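PDB 6H20: probable glutamine-binding lipoprotein GlnH (GLNBP) from Mycobacterium tuberculosis, which probably binds aspartate and related amino acids outside the cell as a family 3 solute-binding lipoprotein, and helps regulate protein kinase G activity to control glutamate metabolism. Local coordinates for residues E8-Q13 with I185-N190; C165-T170 with V189-C194. All blocks are in the same frame, centred on the assembly; numbering follows the deposited sequence.

Contact 1 of 2, residues E8-Q13 with I185-N190; sequences EIMPPQ and IVSVVN
A two-residue antiparallel strand, Glu8 and Ile9, lies along Ile185 to Ser187 and extends the sheet of one lobe beyond strand 184-188. Glu8 and Ser187 form a hydrogen-bonded pair: Glu8 N reaches Ser187 O at 2.9 Å, and Ser187 N reaches Glu8 O at 2.8 Å. Ile9 and Val186 make the non-hydrogen-bonded pair that follows, their branches meeting only loosely, with Ile9 CG1 4.3 Å from Val186 CG2. At Met10 the ladder is half kept. Met10 N still binds Ile185 O at 2.8 Å, with an angle of 170° at the hydrogen, but the return bond is replaced by a water that donates to Met10 O at 2.7 Å and accepts from Ile185 N at 3.1 Å. The backbones are therefore parting here, before Pro11 and Pro12 lead the chain away. Strand 184-188 itself is the second strand of a beta-alpha-beta crossover, bound on one edge by the parallel strand 163-167, and the N-terminal strand, more than 170 residues away in the sequence, pairs with its opposite edge. On the side of Glu8 and Ser187, Met10 packs against Ile185. The Met10 chain runs straight to SD, which sits 3.7 Å from Ile185 CG2, and then folds at chi3 (16°), so that CE almost eclipses CB and comes within 4.0 Å of Ile185 CB. Leu173 of helix 171-176 touches both side chains. Ser187 holds OG between its own N and carbonyl carbon (chi1 73°), beside Glu8 CB, where it hydrogen-bonds NH1 of Arg168, a residue outside both segments; the Glu8 carboxylate makes a long, weak ion pair with that same nitrogen.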
loop_
_atom_site.group_PDB
_atom_site.type_symbol
_atom_site.label_atom_id
_atom_site.label_comp_id
_atom_site.label_asym_id
_atom_site.label_seq_id
_atom_site.Cartn_x
_atom_site.Cartn_y
_atom_site.Cartn_z
ATOM N N GLU A 8 16.531 -10.695 -7.105
ATOM C CA GLU A 8 17.846 -10.104 -7.297
ATOM C C GLU A 8 18.507 -9.894 -5.947
ATOM O O GLU A 8 17.929 -9.250 -5.065
ATOM C CB GLU A 8 17.726 -8.744 -8.002
ATOM C CG GLU A 8 16.980 -8.800 -9.315
ATOM C CD GLU A 8 16.617 -7.429 -9.851
ATOM O OE1 GLU A 8 17.180 -6.425 -9.374
ATOM O OE2 GLU A 8 15.753 -7.366 -10.745
ATOM N N ILE A 9 19.717 -10.413 -5.787
ATOM C CA ILE A 9 20.556 -10.022 -4.659
ATOM C C ILE A 9 21.220 -8.689 -4.995
ATOM O O ILE A 9 22.021 -8.595 -5.933
ATOM C CB ILE A 9 21.590 -11.112 -4.335
ATOM C CG1 ILE A 9 20.901 -12.463 -4.103
ATOM C CG2 ILE A 9 22.432 -10.703 -3.131
ATOM C CD1 ILE A 9 21.846 -13.668 -4.157
ATOM N N MET A 10 20.871 -7.640 -4.246
ATOM C CA MET A 10 21.323 -6.301 -4.583
ATOM C C MET A 10 22.809 -6.126 -4.246
ATOM O O MET A 10 23.336 -6.814 -3.369
ATOM C CB MET A 10 20.481 -5.280 -3.822
ATOM C CG MET A 10 19.071 -5.155 -4.382
ATOM S SD MET A 10 18.029 -3.947 -3.526
ATOM C CE MET A 10 19.234 -3.005 -2.614
ATOM N N PRO A 11 23.511 -5.227 -4.940
ATOM C CA PRO A 11 24.946 -5.019 -4.649
ATOM C C PRO A 11 25.122 -4.438 -3.259
ATOM O O PRO A 11 24.292 -3.629 -2.821
ATOM C CB PRO A 11 25.402 -4.012 -5.718
ATOM C CG PRO A 11 24.225 -3.654 -6.519
ATOM C CD PRO A 11 22.995 -4.300 -5.959
ATOM N N PRO A 12 26.172 -4.823 -2.533
ATOM C CA PRO A 12 26.379 -4.250 -1.197
ATOM C C PRO A 12 26.648 -2.758 -1.294
ATOM O O PRO A 12 27.494 -2.308 -2.069
ATOM C CB PRO A 12 27.596 -5.012 -0.657
ATOM C CG PRO A 12 27.781 -6.188 -1.570
ATOM C CD PRO A 12 27.229 -5.778 -2.898
ATOM N N GLN A 13 25.896 -1.990 -0.522
ATOM C CA GLN A 13 26.049 -0.549 -0.522
ATOM C C GLN A 13 26.155 -0.077 0.916
ATOM O O GLN A 13 25.632 -0.727 1.828
ATOM C CB GLN A 13 24.848 0.121 -1.210
ATOM C CG GLN A 13 24.761 -0.184 -2.701
ATOM C CD GLN A 13 23.526 0.399 -3.359
ATOM O OE1 GLN A 13 23.583 1.460 -3.983
ATOM N NE2 GLN A 13 22.401 -0.295 -3.232
ATOM N N ILE A 185 20.462 -7.764 0.938
ATOM C CA ILE A 185 19.146 -7.326 0.484
ATOM C C ILE A 185 18.773 -8.087 -0.776
ATOM O O ILE A 185 19.490 -8.025 -1.784
ATOM C CB ILE A 185 19.087 -5.810 0.267
ATOM C CG1 ILE A 185 19.494 -5.071 1.558
ATOM C CG2 ILE A 185 17.672 -5.405 -0.167
ATOM C CD1 ILE A 185 19.527 -3.540 1.414
ATOM N N VAL A 186 17.662 -8.813 -0.708
ATOM C CA VAL A 186 17.122 -9.584 -1.819
ATOM C C VAL A 186 15.843 -8.888 -2.254
ATOM O O VAL A 186 14.918 -8.716 -1.449
ATOM C CB VAL A 186 16.839 -11.034 -1.394
ATOM C CG1 VAL A 186 16.232 -11.824 -2.555
ATOM C CG2 VAL A 186 18.110 -11.695 -0.875
ATOM N N SER A 187 15.784 -8.453 -3.508
ATOM C CA SER A 187 14.610 -7.733 -3.978
ATOM C C SER A 187 13.820 -8.577 -4.973
ATOM O O SER A 187 14.379 -9.428 -5.673
ATOM C CB SER A 187 14.962 -6.352 -4.543
ATOM O OG SER A 187 15.600 -6.421 -5.814
ATOM N N VAL A 188 12.509 -8.343 -5.006
ATOM C CA VAL A 188 11.566 -9.101 -5.828
ATOM C C VAL A 188 10.544 -8.142 -6.430
ATOM O O VAL A 188 10.511 -6.953 -6.114
ATOM C CB VAL A 188 10.850 -10.203 -5.023
ATOM C CG1 VAL A 188 11.856 -11.259 -4.538
ATOM C CG2 VAL A 188 10.076 -9.580 -3.869
ATOM N N VAL A 189 9.676 -8.680 -7.291
ATOM C CA VAL A 189 8.631 -7.858 -7.902
ATOM C C VAL A 189 7.530 -7.533 -6.899
ATOM O O VAL A 189 7.088 -6.381 -6.795
ATOM C CB VAL A 189 8.057 -8.545 -9.154
ATOM C CG1 VAL A 189 6.890 -7.722 -9.707
ATOM C CG2 VAL A 189 9.131 -8.710 -10.198
ATOM N N ASN A 190 7.040 -8.536 -6.170
ATOM C CA ASN A 190 5.917 -8.302 -5.278
ATOM C C ASN A 190 6.086 -9.092 -3.985
ATOM O O ASN A 190 6.936 -9.979 -3.875
ATOM C CB ASN A 190 4.561 -8.529 -5.966
ATOM C CG ASN A 190 4.354 -9.959 -6.385
ATOM O OD1 ASN A 190 4.450 -10.875 -5.572
ATOM N ND2 ASN A 190 4.074 -10.162 -7.668
HETATM O O HOH W 1 22.986 -7.200 -0.692
#

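Contact 2 of 2, residues C165-T170 with V189-C194; sequences CVARGT and VNWADC. With ASN (asparagine), chain B.
Thr170 OG1 is gripped by two bonds: it donates to Ala167 O at 2.8 Å and accepts from Leu173 N, capping helix 171-176, while standing 4.0 Å from Trp191 CZ2. The first of these bonds closes the type II turn Ala167 to Thr170 across its ends. Ala167 CB rests over a face of the indole, 4.0 Å from the centroid of the six-membered ring and 21° off its normal, a CH-pi contact. In the ring plane, Cys165 O lies at one edge, 3.7 Å from Trp191 CZ3, and ND2 of the bound asparagine approaches the edge at NE1. The Ala167 methyl and backbone N lie over the ring, while its pyrrole end points at the ligand, in the pocket between the lobes of this periplasmic-binding-protein fold. Helix 191-199, which carries Trp191, opens with a capping box: Asp193 N binds Asn190 OD1 at 3.3 Å, and Asn190 N meets Asp193 OD2 from above the carboxylate plane. One turn on, the helix is tied covalently to strand 163-167 by the disulfide Cys165 SG to Cys194 SG (2.1 Å, chi3 -81°). At the turn, a water bridges the two segments, donating to Arg168 O at 2.7 Å and to Val189 O at 2.8 Å. The Arg168 guanidinium has Val189 N over one face, and its NH2 touches Val189 CG2 and hydrogen-bonds Gly6 O.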
loop_
_atom_site.group_PDB
_atom_site.type_symbol
_atom_site.label_atom_id
_atom_site.label_comp_id
_atom_site.label_asym_id
_atom_site.label_seq_id
_atom_site.Cartn_x
_atom_site.Cartn_y
_atom_site.Cartn_z
ATOM N N CYS A 165 14.201 -9.809 2.421
ATOM C CA CYS A 165 13.487 -9.608 1.164
ATOM C C CYS A 165 12.630 -8.351 1.207
ATOM O O CYS A 165 11.913 -8.101 2.187
ATOM C CB CYS A 165 12.599 -10.820 0.887
ATOM S SG CYS A 165 11.821 -10.827 -0.757
ATOM N N VAL A 166 12.676 -7.586 0.105
ATOM C CA VAL A 166 11.826 -6.415 -0.100
ATOM C C VAL A 166 11.405 -6.375 -1.559
ATOM O O VAL A 166 12.146 -6.801 -2.449
ATOM C CB VAL A 166 12.511 -5.078 0.270
ATOM C CG1 VAL A 166 12.673 -4.963 1.780
ATOM C CG2 VAL A 166 13.831 -4.956 -0.460
ATOM N N ALA A 167 10.224 -5.828 -1.814
ATOM C CA ALA A 167 9.819 -5.604 -3.195
ATOM C C ALA A 167 10.463 -4.332 -3.729
ATOM O O ALA A 167 10.620 -3.343 -3.005
ATOM C CB ALA A 167 8.299 -5.498 -3.306
ATOM N N ARG A 168 10.841 -4.361 -5.003
ATOM C CA ARG A 168 11.432 -3.185 -5.614
ATOM C C ARG A 168 10.392 -2.068 -5.694
ATOM O O ARG A 168 9.188 -2.316 -5.812
ATOM C CB ARG A 168 11.988 -3.541 -6.997
ATOM C CG ARG A 168 13.294 -4.330 -6.907
ATOM C CD ARG A 168 13.957 -4.553 -8.262
ATOM N NE ARG A 168 13.215 -5.482 -9.112
ATOM C CZ ARG A 168 13.244 -6.807 -8.996
ATOM N NH1 ARG A 168 13.965 -7.389 -8.043
ATOM N NH2 ARG A 168 12.537 -7.560 -9.840
ATOM N N GLY A 169 10.860 -0.831 -5.562
ATOM C CA GLY A 169 9.962 0.299 -5.722
ATOM C C GLY A 169 9.195 0.662 -4.476
ATOM O O GLY A 169 8.184 1.376 -4.563
ATOM N N THR A 170 9.637 0.206 -3.310
ATOM C CA THR A 170 8.866 0.409 -2.092
ATOM C C THR A 170 9.629 1.261 -1.091
ATOM O O THR A 170 10.863 1.344 -1.108
ATOM C CB THR A 170 8.520 -0.930 -1.426
ATOM O OG1 THR A 170 9.729 -1.614 -1.049
ATOM C CG2 THR A 170 7.678 -1.802 -2.355
ATOM N N VAL A 189 9.676 -8.680 -7.291
ATOM C CA VAL A 189 8.631 -7.858 -7.902
ATOM C C VAL A 189 7.530 -7.533 -6.899
ATOM O O VAL A 189 7.088 -6.381 -6.795
ATOM C CB VAL A 189 8.057 -8.545 -9.154
ATOM C CG1 VAL A 189 6.890 -7.722 -9.707
ATOM C CG2 VAL A 189 9.131 -8.710 -10.198
ATOM N N ASN A 190 7.040 -8.536 -6.170
ATOM C CA ASN A 190 5.917 -8.302 -5.278
ATOM C C ASN A 190 6.086 -9.092 -3.985
ATOM O O ASN A 190 6.936 -9.979 -3.875
ATOM C CB ASN A 190 4.561 -8.529 -5.966
ATOM C CG ASN A 190 4.354 -9.959 -6.385
ATOM O OD1 ASN A 190 4.450 -10.875 -5.572
ATOM N ND2 ASN A 190 4.074 -10.162 -7.668
ATOM N N TRP A 191 5.262 -8.741 -2.992
ATOM C CA TRP A 191 5.438 -9.303 -1.656
ATOM C C TRP A 191 5.141 -10.795 -1.604
ATOM O O TRP A 191 5.727 -11.504 -0.779
ATOM C CB TRP A 191 4.608 -8.522 -0.640
ATOM C CG TRP A 191 5.149 -7.146 -0.497
ATOM C CD1 TRP A 191 4.567 -5.989 -0.934
ATOM C CD2 TRP A 191 6.411 -6.776 0.072
ATOM N NE1 TRP A 191 5.382 -4.926 -0.648
ATOM C CE2 TRP A 191 6.517 -5.372 -0.032
ATOM C CE3 TRP A 191 7.456 -7.487 0.675
ATOM C CZ2 TRP A 191 7.630 -4.674 0.415
ATOM C CZ3 TRP A 191 8.567 -6.797 1.129
ATOM C CH2 TRP A 191 8.645 -5.389 0.998
ATOM N N ALA A 192 4.258 -11.290 -2.476
ATOM C CA ALA A 192 4.017 -12.730 -2.512
ATOM C C ALA A 192 5.295 -13.481 -2.860
ATOM O O ALA A 192 5.492 -14.619 -2.406
ATOM C CB ALA A 192 2.908 -13.044 -3.511
ATOM N N ASP A 193 6.175 -12.857 -3.659
ATOM C CA ASP A 193 7.441 -13.487 -4.024
ATOM C C ASP A 193 8.352 -13.628 -2.812
ATOM O O ASP A 193 9.110 -14.600 -2.712
ATOM C CB ASP A 193 8.130 -12.676 -5.120
ATOM C CG ASP A 193 7.289 -12.553 -6.369
ATOM O OD1 ASP A 193 6.503 -13.479 -6.662
ATOM O OD2 ASP A 193 7.418 -11.530 -7.075
ATOM N N CYS A 194 8.305 -12.656 -1.889
ATOM C CA CYS A 194 9.085 -12.770 -0.658
ATOM C C CYS A 194 8.603 -13.946 0.167
ATOM O O CYS A 194 9.409 -14.655 0.784
ATOM C CB CYS A 194 8.975 -11.493 0.178
ATOM S SG CYS A 194 9.913 -10.094 -0.425
HETATM N N ASN B . 3.500 0.822 1.582
HETATM C CA ASN B . 4.844 0.580 1.060
HETATM C C ASN B . 5.098 1.494 -0.124
HETATM O O ASN B . 6.080 1.304 -0.866
HETATM C CB ASN B . 5.018 -0.887 0.661
HETATM C CG ASN B . 4.179 -1.272 -0.532
HETATM O OD1 ASN B . 3.232 -0.587 -0.908
HETATM N ND2 ASN B . 4.551 -2.363 -1.161
HETATM O OXT ASN B . 4.300 2.433 -0.334
HETATM O O HOH W 2 7.962 -3.879 -7.621
#

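Centred about 9 Å apart, the two contacts interleave along the chain: 8-13 comes far ahead, then 165-170, then 185-190, which runs through the shared Val189 and Asn190 into 189-194. Strand 163-167, helix 171-176 and strand 184-188 make a beta-alpha-beta unit, and helix 191-199 follows. Contact 1 lies on the edge of strand 184-188 that faces the N-terminal residues, contact 2 on the side nearer the ligand. They touch directly: Val188 O and Arg168 N are probably hydrogen-bonded at 2.8 Å, and Val188 CG2 packs 3.5 Å from Cys194 SG. The N-terminal strand is therefore connected, through one intervening strand, to the elements that carry Thr170 and Trp191 of the asparagine pocket.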